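Local coordinates for chlorella virus DNA ligase-adenylate (PDB 1FVI), which probably seals nicks in duplex DNA as an ATP-dependent ligase, captured here with AMP covalently attached in its nucleotide-binding pocket, at residues F189-A194 / K271-E276; A194-M199 / S264-M269. The protein carries 1 engineered substitution. All coordinates share one frame; numbering follows the deposited sequence.

Contact 1 (F189-A194 / K271-E276); sequences FKDAEA and KFKYFE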
ATOM      1  N   PHE A 189     -11.415  -8.194   2.609  1.00 23.63           N
ATOM      2  CA  PHE A 189     -11.167  -8.887   3.877  1.00 29.36           C
ATOM      3  C   PHE A 189     -11.977  -8.265   5.001  1.00 26.19           C
ATOM      4  O   PHE A 189     -12.236  -7.059   4.996  1.00 22.51           O
ATOM      5  CB  PHE A 189      -9.677  -8.936   4.244  1.00 21.51           C
ATOM      6  CG  PHE A 189      -8.908 -10.011   3.535  1.00 15.59           C
ATOM      7  CD1 PHE A 189      -9.207 -10.349   2.223  1.00 20.68           C
ATOM      8  CD2 PHE A 189      -7.832 -10.636   4.154  1.00 20.96           C
ATOM      9  CE1 PHE A 189      -8.441 -11.285   1.534  1.00 20.96           C
ATOM     10  CE2 PHE A 189      -7.049 -11.588   3.465  1.00 15.99           C
ATOM     11  CZ  PHE A 189      -7.354 -11.907   2.159  1.00 22.60           C
ATOM     12  N   LYS A 190     -12.352  -9.109   5.959  1.00 28.39           N
ATOM     13  CA  LYS A 190     -13.179  -8.746   7.108  1.00 26.30           C
ATOM     14  C   LYS A 190     -12.326  -8.539   8.349  1.00 18.32           C
ATOM     15  O   LYS A 190     -11.313  -9.202   8.512  1.00 25.17           O
ATOM     16  CB  LYS A 190     -14.163  -9.895   7.349  1.00 29.14           C
ATOM     17  CG  LYS A 190     -15.427  -9.575   8.114  1.00 41.78           C
ATOM     18  CD  LYS A 190     -16.358 -10.790   8.038  1.00 54.25           C
ATOM     19  CE  LYS A 190     -17.771 -10.509   8.538  1.00 53.86           C
ATOM     20  NZ  LYS A 190     -17.849 -10.437  10.020  1.00 66.25           N
ATOM     21  N   ASP A 191     -12.754  -7.626   9.216  1.00 19.50           N
ATOM     22  CA  ASP A 191     -12.071  -7.325  10.465  1.00 23.24           C
ATOM     23  C   ASP A 191     -12.614  -8.177  11.597  1.00 29.64           C
ATOM     24  O   ASP A 191     -13.827  -8.246  11.817  1.00 31.73           O
ATOM     25  CB  ASP A 191     -12.275  -5.869  10.849  1.00 23.98           C
ATOM     26  CG  ASP A 191     -11.467  -4.937  10.013  1.00 30.22           C
ATOM     27  OD1 ASP A 191     -10.220  -5.041  10.036  1.00 29.17           O
ATOM     28  OD2 ASP A 191     -12.087  -4.098   9.330  1.00 42.66           O
ATOM     29  N   ALA A 192     -11.705  -8.777  12.353  1.00 29.63           N
ATOM     30  CA  ALA A 192     -12.087  -9.614  13.479  1.00 29.57           C
ATOM     31  C   ALA A 192     -11.050  -9.511  14.604  1.00 35.43           C
ATOM     32  O   ALA A 192      -9.967  -8.941  14.432  1.00 28.94           O
ATOM     33  CB  ALA A 192     -12.258 -11.065  13.024  1.00 18.64           C
ATOM     34  N   GLU A 193     -11.416 -10.030  15.770  1.00 30.73           N
ATOM     35  CA  GLU A 193     -10.541 -10.008  16.933  1.00 34.02           C
ATOM     36  C   GLU A 193     -10.393 -11.412  17.488  1.00 31.27           C
ATOM     37  O   GLU A 193     -11.312 -12.225  17.413  1.00 29.28           O
ATOM     38  CB  GLU A 193     -11.100  -9.089  18.027  1.00 33.00           C
ATOM     39  CG  GLU A 193     -10.816  -7.629  17.829  1.00 47.34           C
ATOM     40  CD  GLU A 193     -11.497  -6.763  18.872  1.00 61.47           C
ATOM     41  OE1 GLU A 193     -11.564  -7.180  20.051  1.00 61.51           O
ATOM     42  OE2 GLU A 193     -11.966  -5.660  18.518  1.00 72.20           O
ATOM     43  N   ALA A 194      -9.234 -11.675  18.074  1.00 29.46           N
ATOM     44  CA  ALA A 194      -8.948 -12.971  18.649  1.00 25.83           C
ATOM     45  C   ALA A 194      -8.055 -12.809  19.876  1.00 31.68           C
ATOM     46  O   ALA A 194      -7.309 -11.833  19.996  1.00 35.91           O
ATOM     47  CB  ALA A 194      -8.283 -13.844  17.619  1.00 24.55           C
ATOM     48  N   LYS A 271      -6.196  -7.536  16.626  1.00 36.51           N
ATOM     49  CA  LYS A 271      -7.051  -7.215  15.478  1.00 32.02           C
ATOM     50  C   LYS A 271      -6.425  -7.905  14.256  1.00 31.13           C
ATOM     51  O   LYS A 271      -5.209  -7.841  14.064  1.00 37.25           O
ATOM     52  CB  LYS A 271      -7.092  -5.698  15.224  1.00 28.09           C
ATOM     53  CG  LYS A 271      -7.418  -4.851  16.450  1.00 40.75           C
ATOM     54  CD  LYS A 271      -7.777  -3.405  16.077  1.00 44.82           C
ATOM     55  CE  LYS A 271      -6.633  -2.657  15.402  1.00 63.50           C
ATOM     56  NZ  LYS A 271      -5.486  -2.396  16.321  1.00 75.58           N
ATOM     57  N   PHE A 272      -7.238  -8.586  13.454  1.00 24.35           N
ATOM     58  CA  PHE A 272      -6.738  -9.259  12.251  1.00 23.43           C
ATOM     59  C   PHE A 272      -7.784  -9.202  11.157  1.00 23.69           C
ATOM     60  O   PHE A 272      -8.908  -8.768  11.388  1.00 25.59           O
ATOM     61  CB  PHE A 272      -6.326 -10.726  12.527  1.00 22.87           C
ATOM     62  CG  PHE A 272      -7.486 -11.677  12.802  1.00 30.10           C
ATOM     63  CD1 PHE A 272      -7.844 -12.645  11.856  1.00 30.03           C
ATOM     64  CD2 PHE A 272      -8.205 -11.612  14.002  1.00 25.61           C
ATOM     65  CE1 PHE A 272      -8.898 -13.537  12.095  1.00 24.68           C
ATOM     66  CE2 PHE A 272      -9.259 -12.497  14.249  1.00 34.53           C
ATOM     67  CZ  PHE A 272      -9.607 -13.463  13.291  1.00 26.99           C
ATOM     68  N   LYS A 273      -7.386  -9.581   9.952  1.00 24.74           N
ATOM     69  CA  LYS A 273      -8.293  -9.614   8.813  1.00 25.27           C
ATOM     70  C   LYS A 273      -8.179 -10.996   8.206  1.00 28.37           C
ATOM     71  O   LYS A 273      -7.187 -11.699   8.425  1.00 27.67           O
ATOM     72  CB  LYS A 273      -7.915  -8.554   7.754  1.00 26.91           C
ATOM     73  CG  LYS A 273      -8.367  -7.124   8.079  1.00 33.00           C
ATOM     74  CD  LYS A 273      -7.764  -6.102   7.124  1.00 39.62           C
ATOM     75  CE  LYS A 273      -8.142  -4.667   7.505  1.00 45.56           C
ATOM     76  NZ  LYS A 273      -9.591  -4.357   7.288  1.00 43.87           N
ATOM     77  N   TYR A 274      -9.194 -11.369   7.432  1.00 27.66           N
ATOM     78  CA  TYR A 274      -9.234 -12.663   6.758  1.00 33.62           C
ATOM     79  C   TYR A 274     -10.352 -12.603   5.729  1.00 26.87           C
ATOM     80  O   TYR A 274     -11.145 -11.667   5.732  1.00 26.10           O
ATOM     81  CB  TYR A 274      -9.526 -13.799   7.767  1.00 32.05           C
ATOM     82  CG  TYR A 274     -10.903 -13.710   8.384  1.00 25.19           C
ATOM     83  CD1 TYR A 274     -11.928 -14.548   7.961  1.00 31.19           C
ATOM     84  CD2 TYR A 274     -11.191 -12.747   9.352  1.00 19.08           C
ATOM     85  CE1 TYR A 274     -13.198 -14.427   8.478  1.00 50.23           C
ATOM     86  CE2 TYR A 274     -12.450 -12.618   9.873  1.00 31.19           C
ATOM     87  CZ  TYR A 274     -13.456 -13.459   9.436  1.00 50.00           C
ATOM     88  OH  TYR A 274     -14.725 -13.338   9.961  1.00 61.84           O
ATOM     89  N   PHE A 275     -10.403 -13.591   4.841  1.00 31.22           N
ATOM     90  CA  PHE A 275     -11.469 -13.641   3.852  1.00 33.60           C
ATOM     91  C   PHE A 275     -12.593 -14.589   4.311  1.00 31.17           C
ATOM     92  O   PHE A 275     -12.366 -15.773   4.517  1.00 31.35           O
ATOM     93  CB  PHE A 275     -10.949 -14.073   2.469  1.00 28.24           C
ATOM     94  CG  PHE A 275     -12.012 -14.045   1.408  1.00 25.76           C
ATOM     95  CD1 PHE A 275     -12.690 -12.859   1.126  1.00 28.17           C
ATOM     96  CD2 PHE A 275     -12.406 -15.210   0.759  1.00 28.23           C
ATOM     97  CE1 PHE A 275     -13.748 -12.828   0.223  1.00 27.27           C
ATOM     98  CE2 PHE A 275     -13.475 -15.188  -0.153  1.00 28.90           C
ATOM     99  CZ  PHE A 275     -14.141 -13.993  -0.416  1.00 31.27           C
ATOM    100  N   GLU A 276     -13.803 -14.069   4.468  1.00 30.34           N
ATOM    101  CA  GLU A 276     -14.941 -14.906   4.876  1.00 53.75           C
ATOM    102  C   GLU A 276     -15.268 -15.952   3.805  1.00 49.42           C
ATOM    103  O   GLU A 276     -15.850 -15.636   2.777  1.00 50.32           O
ATOM    104  CB  GLU A 276     -16.177 -14.037   5.128  1.00 61.18           C
ATOM    105  CG  GLU A 276     -17.457 -14.806   5.424  1.00 66.72           C
ATOM    106  CD  GLU A 276     -17.666 -15.070   6.900  1.00 76.95           C
ATOM    107  OE1 GLU A 276     -17.605 -14.098   7.690  1.00 76.01           O
ATOM    108  OE2 GLU A 276     -17.912 -16.242   7.266  1.00 78.37           O
TER
HETATM  109  O   HOH W   1     -10.721  -4.999   4.842  1.00 31.26           O
HETATM  110  O   HOH W   2      -8.388  -5.682  12.217  1.00 64.00           O
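Phe189 opens the contact by turning one face of its ring to the opposite strand: CB of Phe275 sits over it in a CH-pi contact, 4.2 Å from the ring centroid. The same ring packs on Arg152 and Leu155 of helix 144-156, so this end of the segment also touches the nucleotide-binding part of the chain. Lys190 pairs with Tyr274, its N giving a bond to Tyr274 O (2.8 Å). The Lys190 side chain runs alongside that of Tyr274, its CD lying 3.6 Å from Tyr274 OH, whose polar partner is the hydroxyl of Tyr239. Asp191 and Lys273 form a non-hydrogen-bonded pair, and their side chains lie side by side. Lys273 is extended as far as CE and bends only at its last torsion (chi4 -69°), which brings NZ to the syn side of Asp191 OD1 at 2.9 Å, 34° out of the carboxylate plane. One water joins Lys273 NZ to Phe189 O, and another joins Asp191 OD1 to Phe272 O, extending the salt bridge to both backbones. Ala192 turns to the other face, where its CB is 3.5 Å from CE2 of Phe272 and equally near CE2 of Tyr274, meeting the tyrosine at its ring edge. Two backbone bonds hold Ala192 to Phe272. Farther along, Glu193 C lies at the edge of the Phe272 ring and Ala194 CB packs against CE2. With Asp191, Glu193, Lys271 and Lys273 on one face and Lys190, Ala192 and two aromatic rings on the other, side chains alternate as in any antiparallel sheet, here consistent with the OB-like domain of a DNA ligase.

Contact 2 (A194-M199 / S264-M269); sequences ATIISM and SYIGKM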
ATOM      1  N   ALA A 194      -9.234 -11.675  18.074  1.00 29.46           N
ATOM      2  CA  ALA A 194      -8.948 -12.971  18.649  1.00 25.83           C
ATOM      3  C   ALA A 194      -8.055 -12.809  19.876  1.00 31.68           C
ATOM      4  O   ALA A 194      -7.309 -11.833  19.996  1.00 35.91           O
ATOM      5  CB  ALA A 194      -8.283 -13.844  17.619  1.00 24.55           C
ATOM      6  N   THR A 195      -8.190 -13.727  20.824  1.00 31.34           N
ATOM      7  CA  THR A 195      -7.376 -13.672  22.022  1.00 33.88           C
ATOM      8  C   THR A 195      -6.150 -14.548  21.792  1.00 31.65           C
ATOM      9  O   THR A 195      -6.269 -15.639  21.232  1.00 29.92           O
ATOM     10  CB  THR A 195      -8.161 -14.184  23.256  1.00 47.48           C
ATOM     11  OG1 THR A 195      -9.237 -13.284  23.541  1.00 48.90           O
ATOM     12  CG2 THR A 195      -7.251 -14.293  24.487  1.00 45.28           C
ATOM     13  N   ILE A 196      -4.974 -14.050  22.174  1.00 22.43           N
ATOM     14  CA  ILE A 196      -3.739 -14.811  22.021  1.00 25.41           C
ATOM     15  C   ILE A 196      -3.663 -15.855  23.136  1.00 24.81           C
ATOM     16  O   ILE A 196      -3.940 -15.546  24.295  1.00 25.95           O
ATOM     17  CB  ILE A 196      -2.513 -13.906  22.149  1.00 30.00           C
ATOM     18  CG1 ILE A 196      -2.609 -12.763  21.138  1.00 37.05           C
ATOM     19  CG2 ILE A 196      -1.230 -14.717  21.943  1.00 27.25           C
ATOM     20  CD1 ILE A 196      -1.600 -11.651  21.380  1.00 40.65           C
ATOM     21  N   ILE A 197      -3.306 -17.088  22.780  1.00 37.34           N
ATOM     22  CA  ILE A 197      -3.186 -18.156  23.768  1.00 36.91           C
ATOM     23  C   ILE A 197      -1.758 -18.705  23.874  1.00 36.46           C
ATOM     24  O   ILE A 197      -1.285 -18.983  24.970  1.00 46.11           O
ATOM     25  CB  ILE A 197      -4.198 -19.281  23.528  1.00 29.19           C
ATOM     26  CG1 ILE A 197      -3.894 -20.017  22.241  1.00 34.14           C
ATOM     27  CG2 ILE A 197      -5.618 -18.710  23.467  1.00 43.49           C
ATOM     28  CD1 ILE A 197      -5.041 -20.896  21.792  1.00 53.42           C
ATOM     29  N   SER A 198      -1.053 -18.789  22.752  1.00 35.23           N
ATOM     30  CA  SER A 198       0.331 -19.267  22.749  1.00 42.61           C
ATOM     31  C   SER A 198       1.104 -18.718  21.531  1.00 39.39           C
ATOM     32  O   SER A 198       0.529 -18.047  20.686  1.00 34.25           O
ATOM     33  CB  SER A 198       0.379 -20.802  22.776  1.00 36.47           C
ATOM     34  OG  SER A 198      -0.187 -21.351  21.600  1.00 45.56           O
ATOM     35  N   MET A 199       2.412 -18.977  21.476  1.00 43.04           N
ATOM     36  CA  MET A 199       3.260 -18.526  20.373  1.00 35.52           C
ATOM     37  C   MET A 199       4.218 -19.612  19.919  1.00 36.57           C
ATOM     38  O   MET A 199       4.567 -20.517  20.682  1.00 34.60           O
ATOM     39  CB  MET A 199       4.084 -17.303  20.770  1.00 36.58           C
ATOM     40  CG  MET A 199       3.274 -16.066  21.019  1.00 44.23           C
ATOM     41  SD  MET A 199       4.325 -14.689  21.436  1.00 37.40           S
ATOM     42  CE  MET A 199       3.054 -13.501  21.950  1.00 30.47           C
ATOM     43  N   SER A 264       3.669 -11.370  28.346  1.00 47.03           N
ATOM     44  CA  SER A 264       2.872 -10.128  28.430  1.00 45.21           C
ATOM     45  C   SER A 264       1.688 -10.030  27.462  1.00 41.00           C
ATOM     46  O   SER A 264       0.723  -9.306  27.728  1.00 45.98           O
ATOM     47  CB  SER A 264       3.761  -8.897  28.188  1.00 35.03           C
ATOM     48  OG  SER A 264       4.741  -8.752  29.196  1.00 59.47           O
ATOM     49  N   TYR A 265       1.775 -10.720  26.328  1.00 38.05           N
ATOM     50  CA  TYR A 265       0.716 -10.667  25.329  1.00 37.13           C
ATOM     51  C   TYR A 265      -0.280 -11.805  25.403  1.00 44.78           C
ATOM     52  O   TYR A 265      -1.319 -11.754  24.737  1.00 37.20           O
ATOM     53  CB  TYR A 265       1.313 -10.583  23.931  1.00 41.83           C
ATOM     54  CG  TYR A 265       2.294  -9.455  23.814  1.00 52.22           C
ATOM     55  CD1 TYR A 265       3.670  -9.698  23.842  1.00 47.44           C
ATOM     56  CD2 TYR A 265       1.853  -8.132  23.782  1.00 51.58           C
ATOM     57  CE1 TYR A 265       4.575  -8.662  23.854  1.00 38.80           C
ATOM     58  CE2 TYR A 265       2.754  -7.084  23.793  1.00 56.95           C
ATOM     59  CZ  TYR A 265       4.115  -7.358  23.833  1.00 54.65           C
ATOM     60  OH  TYR A 265       5.015  -6.320  23.875  1.00 74.96           O
ATOM     61  N   ILE A 266       0.038 -12.833  26.191  1.00 40.12           N
ATOM     62  CA  ILE A 266      -0.861 -13.964  26.344  1.00 37.05           C
ATOM     63  C   ILE A 266      -2.152 -13.461  26.981  1.00 36.22           C
ATOM     64  O   ILE A 266      -2.140 -12.846  28.049  1.00 39.72           O
ATOM     65  CB  ILE A 266      -0.218 -15.081  27.179  1.00 38.63           C
ATOM     66  CG1 ILE A 266       1.038 -15.582  26.472  1.00 33.76           C
ATOM     67  CG2 ILE A 266      -1.187 -16.254  27.343  1.00 39.80           C
ATOM     68  CD1 ILE A 266       0.775 -16.284  25.155  1.00 29.50           C
ATOM     69  N   GLY A 267      -3.259 -13.669  26.283  1.00 29.75           N
ATOM     70  CA  GLY A 267      -4.531 -13.188  26.781  1.00 33.54           C
ATOM     71  C   GLY A 267      -4.886 -11.843  26.161  1.00 41.39           C
ATOM     72  O   GLY A 267      -5.981 -11.322  26.399  1.00 44.92           O
ATOM     73  N   LYS A 268      -3.953 -11.248  25.409  1.00 36.68           N
ATOM     74  CA  LYS A 268      -4.224  -9.976  24.737  1.00 34.59           C
ATOM     75  C   LYS A 268      -5.099 -10.214  23.506  1.00 33.19           C
ATOM     76  O   LYS A 268      -5.050 -11.280  22.880  1.00 32.15           O
ATOM     77  CB  LYS A 268      -2.933  -9.271  24.320  1.00 31.36           C
ATOM     78  CG  LYS A 268      -2.175  -8.641  25.462  1.00 50.53           C
ATOM     79  CD  LYS A 268      -3.022  -7.615  26.210  1.00 60.31           C
ATOM     80  CE  LYS A 268      -2.292  -7.067  27.433  1.00 66.81           C
ATOM     81  NZ  LYS A 268      -1.898  -8.134  28.412  1.00 70.29           N
ATOM     82  N   MET A 269      -5.925  -9.226  23.186  1.00 35.62           N
ATOM     83  CA  MET A 269      -6.809  -9.301  22.032  1.00 35.61           C
ATOM     84  C   MET A 269      -6.089  -8.677  20.827  1.00 36.34           C
ATOM     85  O   MET A 269      -5.588  -7.561  20.913  1.00 31.45           O
ATOM     86  CB  MET A 269      -8.074  -8.495  22.323  1.00 46.05           C
ATOM     87  CG  MET A 269      -9.268  -8.858  21.471  1.00 64.83           C
ATOM     88  SD  MET A 269     -10.057 -10.372  22.061  1.00 84.18           S
ATOM     89  CE  MET A 269     -11.571  -9.727  22.801  1.00 87.20           C
TER
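Ile196 drives its side chain into the bend of 264-269, and the close packing gathers around it. Its CG1 lies beside the backbone N (chi1 -56°), which carries CD1 to 3.4 Å from Tyr265 O and to 4.0 Å from CB of both Tyr265 and Lys268. The backbone of the same residue is gripped twice. Ile196 N donates to Lys268 O at 2.9 Å, while Ile196 O accepts from Gly267 N at 2.8 Å. A type II turn from Tyr265 to Lys268, closed by Lys268 N to Tyr265 O, presents these groups; the positive phi of Gly267 suits its third position. Met199 completes the inner side, its chain extended beyond CG so that the methyl CE reaches Tyr265 CB at 3.9 Å.

The solvent side is looser. Exposed Ile266 lays CD1 against Ile197 O at 3.4 Å, and the same methyl is 4.1 Å from Ile196 CG2. Thr195 pairs with Met269 without hydrogen bonds; their side chains cross at a slant, with OG1 3.4 Å from SD, and CG2 of the threonine rests on Gly267 CA. Lys268 curls back over the turn to bond Ser264 O through NZ.

Beyond the contact, Ile197 and Ser198 together face Glu236 of strand 232-237 in a classic beta bulge. Phe258 of helix 252-260 meets the Tyr265 ring edge-to-face and also touches Met199, so the Tyr265 end of the turn and Met199 both pack on that helix, close to where strand 269-275 begins.

Overall arrangement
Followed from the N terminus, the chain passes through the nucleotide-binding part before entering strand 190-201, whose first half serves contact 1 and whose next residues serve contact 2, with Ala194 common to both. It then runs through strands 232-237 and 244-246 and helix 252-260 before segment 264-269 returns to close the inner loop at contact 2. Strand 269-275 follows at once and closes the wider loop at contact 1, so the two closures nest without crossing. Glu193 OE1 also packs on Met269 CG where they meet. Contact 1 pairs two neighbouring strands of the sheet and also packs against helix 144-156 of the nucleotide-binding part; contact 2 fastens the turn after the helical region to one of those strands.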